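PDB 3WX4: anti-restriction endonuclease from Enterobacteria phage T4, which mimics DNA, strongly inhibits the host McrA restriction endonuclease and blocks DNA binding by the bacterial histone-like protein H-NS. Local coordinates for residues 16-21 against 80-85; 38-43 against 47-52; 61-66 against 72-77. All coordinates share one frame; numbering follows the deposited sequence.

Contact 1 of 3, residues 16-21 against 80-85; sequences DILEKL and IYVHDY
Helices 16-24 and 71-84 face each other across Leu18 and Val82, whose CA atoms lie 8.4 Å apart, the nearest backbone approach of segments 16-21 and 80-85. This is a helix-helix contact in an alpha+beta fold built round a three-stranded antiparallel sheet: the helix that follows the first strand meets the C-terminal part of the long helix that follows the last. The junction is small, burying 98 Å² in all, and entirely apolar. Val82 points at the other helix and gives one methyl to Ile17 and one to Leu18. Its CG1 lies anti to the backbone N (chi1 170°) and meets Ile17 CG2 at 3.9 Å. Ile17 sends its longer arm, CG1, away from its own backbone N, and CG2, the branch on CB, does the touching. Other apolar groups close in around this trio: Ile87 packs on both Ile17 and Leu18, Phe61 on Leu18, and Leu36 of helix 26-43 on Val82. The CB bond of Leu18 is not aimed at helix 71-84, and only the end of its side chain arrives, its CD1 methyl resting 4.2 Å from Val82 CG2.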
# COMPACT_ATOMS: atom_id res chain seq x y z
N ASP A 16 3.89 -18.67 10.97
CA ASP A 16 3.91 -19.60 12.10
C ASP A 16 4.63 -19.16 13.39
O ASP A 16 4.07 -19.26 14.50
CB ASP A 16 4.54 -20.93 11.67
CG ASP A 16 3.75 -21.66 10.54
OD1 ASP A 16 2.55 -21.34 10.24
OD2 ASP A 16 4.37 -22.60 9.95
N ILE A 17 5.88 -18.71 13.27
CA ILE A 17 6.61 -18.35 14.47
C ILE A 17 5.95 -17.18 15.23
O ILE A 17 6.07 -17.10 16.46
CB ILE A 17 8.10 -18.05 14.19
CG1 ILE A 17 8.88 -18.23 15.47
CG2 ILE A 17 8.30 -16.62 13.63
CD1 ILE A 17 10.42 -18.35 15.27
N LEU A 18 5.25 -16.31 14.51
CA LEU A 18 4.58 -15.16 15.19
C LEU A 18 3.32 -15.64 15.84
O LEU A 18 2.97 -15.17 16.95
CB LEU A 18 4.24 -14.01 14.23
CG LEU A 18 5.47 -13.11 13.95
CD1 LEU A 18 5.12 -12.16 12.76
CD2 LEU A 18 5.91 -12.31 15.24
N GLU A 19 2.61 -16.56 15.16
CA GLU A 19 1.40 -17.11 15.78
C GLU A 19 1.80 -17.82 17.09
O GLU A 19 1.12 -17.69 18.11
CB GLU A 19 0.71 -18.13 14.87
CG GLU A 19 -0.45 -18.84 15.55
CD GLU A 19 -1.14 -19.84 14.64
OE1 GLU A 19 -0.38 -20.65 14.02
OE2 GLU A 19 -2.39 -19.82 14.55
N LYS A 20 2.90 -18.57 17.08
CA LYS A 20 3.32 -19.23 18.29
C LYS A 20 3.76 -18.24 19.37
O LYS A 20 3.57 -18.52 20.57
CB LYS A 20 4.48 -20.20 18.02
CG LYS A 20 4.01 -21.53 17.54
CD LYS A 20 5.17 -22.32 16.96
CE LYS A 20 4.87 -23.82 17.03
NZ LYS A 20 4.80 -24.32 18.48
N LEU A 21 4.42 -17.14 18.98
CA LEU A 21 4.83 -16.15 19.97
C LEU A 21 3.58 -15.55 20.64
O LEU A 21 3.56 -15.32 21.88
CB LEU A 21 5.63 -15.02 19.30
CG LEU A 21 6.13 -13.96 20.32
CD1 LEU A 21 7.16 -14.59 21.21
CD2 LEU A 21 6.70 -12.76 19.58
N ILE A 80 12.27 -11.76 5.74
CA ILE A 80 13.58 -11.21 6.13
C ILE A 80 13.42 -10.35 7.39
O ILE A 80 14.23 -10.40 8.31
CB ILE A 80 14.19 -10.34 4.98
CG1 ILE A 80 14.83 -11.27 3.93
CG2 ILE A 80 15.25 -9.40 5.53
CD1 ILE A 80 14.99 -10.62 2.53
N TYR A 81 12.40 -9.51 7.39
CA TYR A 81 12.15 -8.65 8.56
C TYR A 81 11.78 -9.51 9.76
O TYR A 81 12.25 -9.25 10.84
CB TYR A 81 11.00 -7.68 8.27
CG TYR A 81 11.43 -6.54 7.40
CD1 TYR A 81 11.64 -5.27 7.94
CD2 TYR A 81 11.55 -6.71 6.01
CE1 TYR A 81 11.95 -4.17 7.12
CE2 TYR A 81 11.87 -5.64 5.19
CZ TYR A 81 12.07 -4.37 5.74
OH TYR A 81 12.32 -3.30 4.92
N VAL A 82 10.95 -10.53 9.56
CA VAL A 82 10.56 -11.40 10.68
C VAL A 82 11.78 -12.11 11.29
O VAL A 82 11.99 -12.10 12.52
CB VAL A 82 9.47 -12.47 10.25
CG1 VAL A 82 9.26 -13.55 11.40
CG2 VAL A 82 8.17 -11.76 9.88
N HIS A 83 12.63 -12.70 10.43
CA HIS A 83 13.79 -13.41 10.96
C HIS A 83 14.69 -12.52 11.77
O HIS A 83 15.39 -12.97 12.69
CB HIS A 83 14.60 -14.06 9.84
CG HIS A 83 13.85 -15.14 9.14
ND1 HIS A 83 13.24 -16.17 9.83
CD2 HIS A 83 13.60 -15.36 7.83
CE1 HIS A 83 12.64 -16.97 8.97
NE2 HIS A 83 12.84 -16.51 7.75
N ASP A 84 14.70 -11.25 11.42
CA ASP A 84 15.56 -10.35 12.16
C ASP A 84 15.23 -10.25 13.65
O ASP A 84 16.11 -9.95 14.44
CB ASP A 84 15.53 -8.96 11.53
CG ASP A 84 16.64 -8.08 12.08
OD1 ASP A 84 17.82 -8.49 11.93
OD2 ASP A 84 16.35 -7.01 12.68
N TYR A 85 13.97 -10.49 14.05
CA TYR A 85 13.64 -10.46 15.49
C TYR A 85 14.17 -11.69 16.23
O TYR A 85 14.20 -11.73 17.46
CB TYR A 85 12.13 -10.36 15.70
CG TYR A 85 11.58 -9.02 15.31
CD1 TYR A 85 11.63 -7.94 16.21
CD2 TYR A 85 11.07 -8.80 14.04
CE1 TYR A 85 11.19 -6.69 15.84
CE2 TYR A 85 10.61 -7.52 13.65
CZ TYR A 85 10.69 -6.47 14.57
OH TYR A 85 10.29 -5.19 14.20

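Contact 2 of 3, residues 38-43 against 47-52; sequences EELHLE and FLIGTY
His41 lays the NE2 end of its imidazole against the backbone of strand 47-51, with Leu48 CA at the ring edge, 3.8 Å from NE2. Helix 26-43 and this strand follow each other in the chain as a helix-turn-strand unit; their axes here run almost antiparallel and approach to 8.6 Å. The backbone N of Ile49 donates to His41 NE2 over 3.1 Å, with an N-H...acceptor angle of 155° and the donor tilted 19° out of the ring plane. Ile49 O comes even closer to the ring, 3.0 Å from His41 CE1, but obliquely. On the side chain of Ile49, CG2 reaches His41 NE2 at 3.5 Å, so backbone and methyl together probably limit how the ring can turn. One residue back on the helix, Leu40 points at the strand and spreads its two methyls over different partners. CD1 meets Ile49 CD1 at 3.8 Å, while CD2 lies near the plane of the Phe47 ring, at its edge, 4.1 Å from CZ. With CG between the backbone N and the carbonyl carbon (chi1 67°), the Phe47 ring is brought toward the helix. Tyr81 and Ile78 of helix 71-84 continue this apolar layer, and His41 also packs on Asn45 of the second subunit. Leu48 and Gly50 pair with strand 60-65, whereas Ile49 N lies on the other edge of the strand; the imidazole thus supplies a side-chain acceptor to an outer strand of the chain's sheet. Acting as acceptor, NE2 would carry no proton, which is consistent with a ring protonated at ND1.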
# COMPACT_ATOMS: atom_id res chain seq x y z
N GLU A 38 4.88 -1.48 10.67
CA GLU A 38 5.26 -0.09 10.42
C GLU A 38 6.52 -0.02 9.55
O GLU A 38 6.57 0.76 8.59
CB GLU A 38 5.51 0.61 11.74
CG GLU A 38 5.95 2.05 11.56
CD GLU A 38 6.09 2.70 12.89
OE1 GLU A 38 5.07 2.76 13.62
OE2 GLU A 38 7.23 3.11 13.22
N GLU A 39 7.52 -0.83 9.89
CA GLU A 39 8.77 -0.83 9.13
C GLU A 39 8.58 -1.34 7.72
O GLU A 39 9.22 -0.81 6.81
CB GLU A 39 9.89 -1.62 9.83
CG GLU A 39 10.51 -0.84 10.99
CD GLU A 39 11.76 -1.51 11.64
OE1 GLU A 39 12.30 -0.91 12.63
OE2 GLU A 39 12.18 -2.61 11.16
N LEU A 40 7.74 -2.35 7.52
CA LEU A 40 7.51 -2.85 6.16
C LEU A 40 6.87 -1.75 5.32
O LEU A 40 7.20 -1.59 4.14
CB LEU A 40 6.62 -4.10 6.16
CG LEU A 40 7.33 -5.38 6.67
CD1 LEU A 40 6.27 -6.47 6.97
CD2 LEU A 40 8.37 -5.90 5.60
N HIS A 41 5.97 -0.99 5.91
CA HIS A 41 5.34 0.10 5.18
C HIS A 41 6.31 1.26 4.94
O HIS A 41 6.23 1.93 3.91
CB HIS A 41 4.11 0.61 5.93
CG HIS A 41 2.92 -0.27 5.75
ND1 HIS A 41 1.91 -0.36 6.69
CD2 HIS A 41 2.57 -1.10 4.74
CE1 HIS A 41 0.99 -1.20 6.25
NE2 HIS A 41 1.37 -1.66 5.07
N LEU A 42 7.21 1.50 5.87
CA LEU A 42 8.09 2.64 5.67
C LEU A 42 9.13 2.37 4.60
O LEU A 42 9.49 3.27 3.84
CB LEU A 42 8.75 3.06 7.00
CG LEU A 42 7.83 3.79 8.00
CD1 LEU A 42 8.56 4.06 9.32
CD2 LEU A 42 7.34 5.14 7.40
N GLU A 43 9.56 1.12 4.49
CA GLU A 43 10.62 0.73 3.56
C GLU A 43 10.21 0.05 2.28
O GLU A 43 11.05 -0.38 1.50
CB GLU A 43 11.58 -0.15 4.32
CG GLU A 43 11.68 0.43 5.70
CD GLU A 43 13.07 0.49 6.20
OE1 GLU A 43 13.49 -0.53 6.81
OE2 GLU A 43 13.73 1.55 5.96
N PHE A 47 3.37 -2.83 -1.57
CA PHE A 47 2.42 -3.78 -1.02
C PHE A 47 1.87 -3.22 0.29
O PHE A 47 2.48 -2.34 0.90
CB PHE A 47 3.03 -5.17 -0.80
CG PHE A 47 4.09 -5.24 0.26
CD1 PHE A 47 3.75 -5.42 1.61
CD2 PHE A 47 5.42 -5.17 -0.07
CE1 PHE A 47 4.72 -5.54 2.58
CE2 PHE A 47 6.43 -5.29 0.91
CZ PHE A 47 6.08 -5.47 2.25
N LEU A 48 0.68 -3.67 0.64
CA LEU A 48 0.04 -3.26 1.92
C LEU A 48 0.08 -4.50 2.79
O LEU A 48 0.01 -5.64 2.27
CB LEU A 48 -1.42 -2.87 1.70
CG LEU A 48 -1.70 -1.61 0.91
CD1 LEU A 48 -3.22 -1.54 0.62
CD2 LEU A 48 -1.23 -0.36 1.71
N ILE A 49 0.20 -4.32 4.10
CA ILE A 49 0.19 -5.49 4.98
C ILE A 49 -0.46 -5.03 6.27
O ILE A 49 -0.39 -3.83 6.62
CB ILE A 49 1.59 -6.01 5.26
CG1 ILE A 49 1.50 -7.28 6.11
CG2 ILE A 49 2.44 -4.91 5.91
CD1 ILE A 49 2.84 -7.90 6.40
N GLY A 50 -1.12 -5.95 6.97
CA GLY A 50 -1.74 -5.53 8.22
C GLY A 50 -2.21 -6.77 8.97
O GLY A 50 -2.33 -7.88 8.43
N THR A 51 -2.47 -6.58 10.27
CA THR A 51 -2.97 -7.69 11.07
C THR A 51 -4.49 -7.68 10.89
O THR A 51 -5.08 -6.73 10.37
CB THR A 51 -2.68 -7.41 12.58
OG1 THR A 51 -3.15 -6.09 12.88
CG2 THR A 51 -1.20 -7.40 12.82
N TYR A 52 -5.10 -8.77 11.34
CA TYR A 52 -6.56 -8.92 11.35
C TYR A 52 -7.06 -8.58 12.77
O TYR A 52 -6.30 -8.71 13.72
CB TYR A 52 -6.93 -10.35 11.07
CG TYR A 52 -6.75 -10.72 9.63
CD1 TYR A 52 -7.71 -10.38 8.67
CD2 TYR A 52 -5.62 -11.39 9.23
CE1 TYR A 52 -7.53 -10.73 7.30
CE2 TYR A 52 -5.43 -11.74 7.89
CZ TYR A 52 -6.38 -11.41 6.94
OH TYR A 52 -6.17 -11.80 5.64

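Contact 3 of 3, residues 61-66 against 72-77; sequences FYVIPA and DDVLKT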
# COMPACT_ATOMS: atom_id res chain seq x y z
N PHE A 61 -1.44 -12.30 8.48
CA PHE A 61 -1.41 -10.92 7.94
C PHE A 61 -2.13 -10.84 6.63
O PHE A 61 -2.09 -11.83 5.88
CB PHE A 61 0.04 -10.50 7.73
CG PHE A 61 0.79 -10.41 8.99
CD1 PHE A 61 0.90 -9.19 9.65
CD2 PHE A 61 1.28 -11.57 9.61
CE1 PHE A 61 1.48 -9.12 10.92
CE2 PHE A 61 1.85 -11.53 10.89
CZ PHE A 61 1.95 -10.28 11.55
N TYR A 62 -2.83 -9.75 6.35
CA TYR A 62 -3.42 -9.65 5.01
C TYR A 62 -2.28 -9.04 4.20
O TYR A 62 -1.44 -8.31 4.76
CB TYR A 62 -4.68 -8.77 4.95
CG TYR A 62 -4.53 -7.31 5.37
CD1 TYR A 62 -3.90 -6.39 4.54
CD2 TYR A 62 -5.03 -6.87 6.61
CE1 TYR A 62 -3.76 -5.06 4.91
CE2 TYR A 62 -4.89 -5.54 7.01
CZ TYR A 62 -4.26 -4.63 6.16
OH TYR A 62 -4.06 -3.31 6.48
N VAL A 63 -2.20 -9.37 2.91
CA VAL A 63 -1.11 -8.85 2.08
C VAL A 63 -1.74 -8.52 0.72
O VAL A 63 -2.46 -9.36 0.15
CB VAL A 63 -0.01 -9.91 1.88
CG1 VAL A 63 1.07 -9.36 0.98
CG2 VAL A 63 0.63 -10.26 3.21
N ILE A 64 -1.54 -7.29 0.26
CA ILE A 64 -2.05 -6.82 -1.02
C ILE A 64 -0.89 -6.20 -1.79
O ILE A 64 -0.42 -5.10 -1.47
CB ILE A 64 -3.17 -5.77 -0.86
CG1 ILE A 64 -4.30 -6.34 0.00
CG2 ILE A 64 -3.81 -5.42 -2.25
CD1 ILE A 64 -5.23 -5.27 0.58
N PRO A 65 -0.39 -6.91 -2.82
CA PRO A 65 0.72 -6.44 -3.66
C PRO A 65 0.19 -5.44 -4.66
O PRO A 65 -0.99 -5.51 -5.05
CB PRO A 65 1.21 -7.74 -4.32
CG PRO A 65 -0.07 -8.46 -4.56
CD PRO A 65 -0.83 -8.26 -3.23
N ALA A 66 1.03 -4.46 -5.02
CA ALA A 66 0.61 -3.44 -6.01
C ALA A 66 0.57 -4.16 -7.37
O ALA A 66 1.20 -5.19 -7.52
CB ALA A 66 1.64 -2.28 -6.06
N ASP A 72 5.13 -13.61 -4.27
CA ASP A 72 6.21 -14.36 -3.63
C ASP A 72 7.40 -13.50 -3.25
O ASP A 72 8.11 -13.80 -2.26
CB ASP A 72 6.60 -15.55 -4.51
CG ASP A 72 5.42 -16.46 -4.75
OD1 ASP A 72 4.79 -16.89 -3.74
OD2 ASP A 72 5.07 -16.74 -5.92
N ASP A 73 7.66 -12.44 -4.00
CA ASP A 73 8.75 -11.57 -3.58
C ASP A 73 8.36 -10.83 -2.29
O ASP A 73 9.23 -10.55 -1.43
CB ASP A 73 9.10 -10.53 -4.65
CG ASP A 73 9.72 -11.18 -5.91
OD1 ASP A 73 10.52 -12.15 -5.74
OD2 ASP A 73 9.41 -10.71 -7.03
N VAL A 74 7.09 -10.47 -2.17
CA VAL A 74 6.62 -9.77 -0.98
C VAL A 74 6.82 -10.68 0.24
O VAL A 74 7.30 -10.23 1.27
CB VAL A 74 5.11 -9.38 -1.07
CG1 VAL A 74 4.66 -8.76 0.30
CG2 VAL A 74 4.86 -8.35 -2.23
N LEU A 75 6.50 -11.96 0.11
CA LEU A 75 6.65 -12.85 1.25
C LEU A 75 8.10 -12.97 1.67
O LEU A 75 8.39 -13.05 2.84
CB LEU A 75 6.04 -14.22 0.94
CG LEU A 75 4.56 -14.10 0.50
CD1 LEU A 75 4.00 -15.49 0.21
CD2 LEU A 75 3.71 -13.39 1.56
N LYS A 76 9.03 -12.95 0.72
CA LYS A 76 10.42 -13.08 1.07
C LYS A 76 10.85 -11.87 1.87
O LYS A 76 11.64 -11.98 2.80
CB LYS A 76 11.31 -13.15 -0.18
CG LYS A 76 11.54 -14.53 -0.76
CD LYS A 76 12.58 -14.37 -1.92
CE LYS A 76 12.94 -15.71 -2.61
NZ LYS A 76 13.90 -15.47 -3.77
N THR A 77 10.37 -10.71 1.45
CA THR A 77 10.74 -9.49 2.13
C THR A 77 10.18 -9.53 3.56
O THR A 77 10.86 -9.22 4.53
CB THR A 77 10.17 -8.27 1.38
OG1 THR A 77 10.75 -8.20 0.07
CG2 THR A 77 10.51 -6.95 2.13
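Matching torsions bring Val63 and Val74 together: in each, CG1 lies anti to the backbone N (chi1 178° and 175°), and the two CG1 methyls meet at 3.7 Å. Both valines aim their CB at the opposite segment, one from strand 60-65 and the other from helix 71-84, and the two side chains run past one another rather than meeting head-on. The second methyl of Val74 is used as well. CG2, beside the backbone N, turns toward the end of the strand and rests 4.3 Å from Pro65 CB. Val74 is therefore divided between two residues that alternate along the strand and share one face of the sheet, while Ile64 between them points away from the helix. The nearest CA atoms, those of Pro65 and Val74, are 7.3 Å apart, close enough for such short side chains to meet directly. No hydrogen bond joins the two segments, and the 130 Å² that they bury comes from aliphatic groups, with Leu75 adding some cover at the side. This is a beta-alpha unit in which the helix, after a short loop, folds back over the sheet to which the preceding strand belongs; at the start of that helix Asp72 N is hydrogen-bonded to Asn70 OD1. Strand 60-65 is the central one, its backbone hydrogen-bonded at Val63 to Tyr11 of strand 2-14, with strand 47-51 on its other side. Phe13 and Phe47 of those flanking strands pack on Val63 and Val74 respectively, whereas on the other face of the sheet Ile64 meets Ile64 of the second subunit.

Contact 1 brackets the other two along the chain, and contact 2 closes before contact 3 opens. Contacts 2 and 3 have centres about 9 Å apart and share a sheet: strands 47-51 and 60-65 are neighbours in it. Contacts 1 and 3 both use helix 71-84, with centres about 15 Å apart. The centres of contacts 1 and 2 are about 14 Å apart, and Tyr81 reaches across to Leu40 and Glu43. Helix 71-84 thus packs against helices 16-24 and 26-43 and against the sheet, while contacts 2 and 3 also reach the second subunit of the dimer.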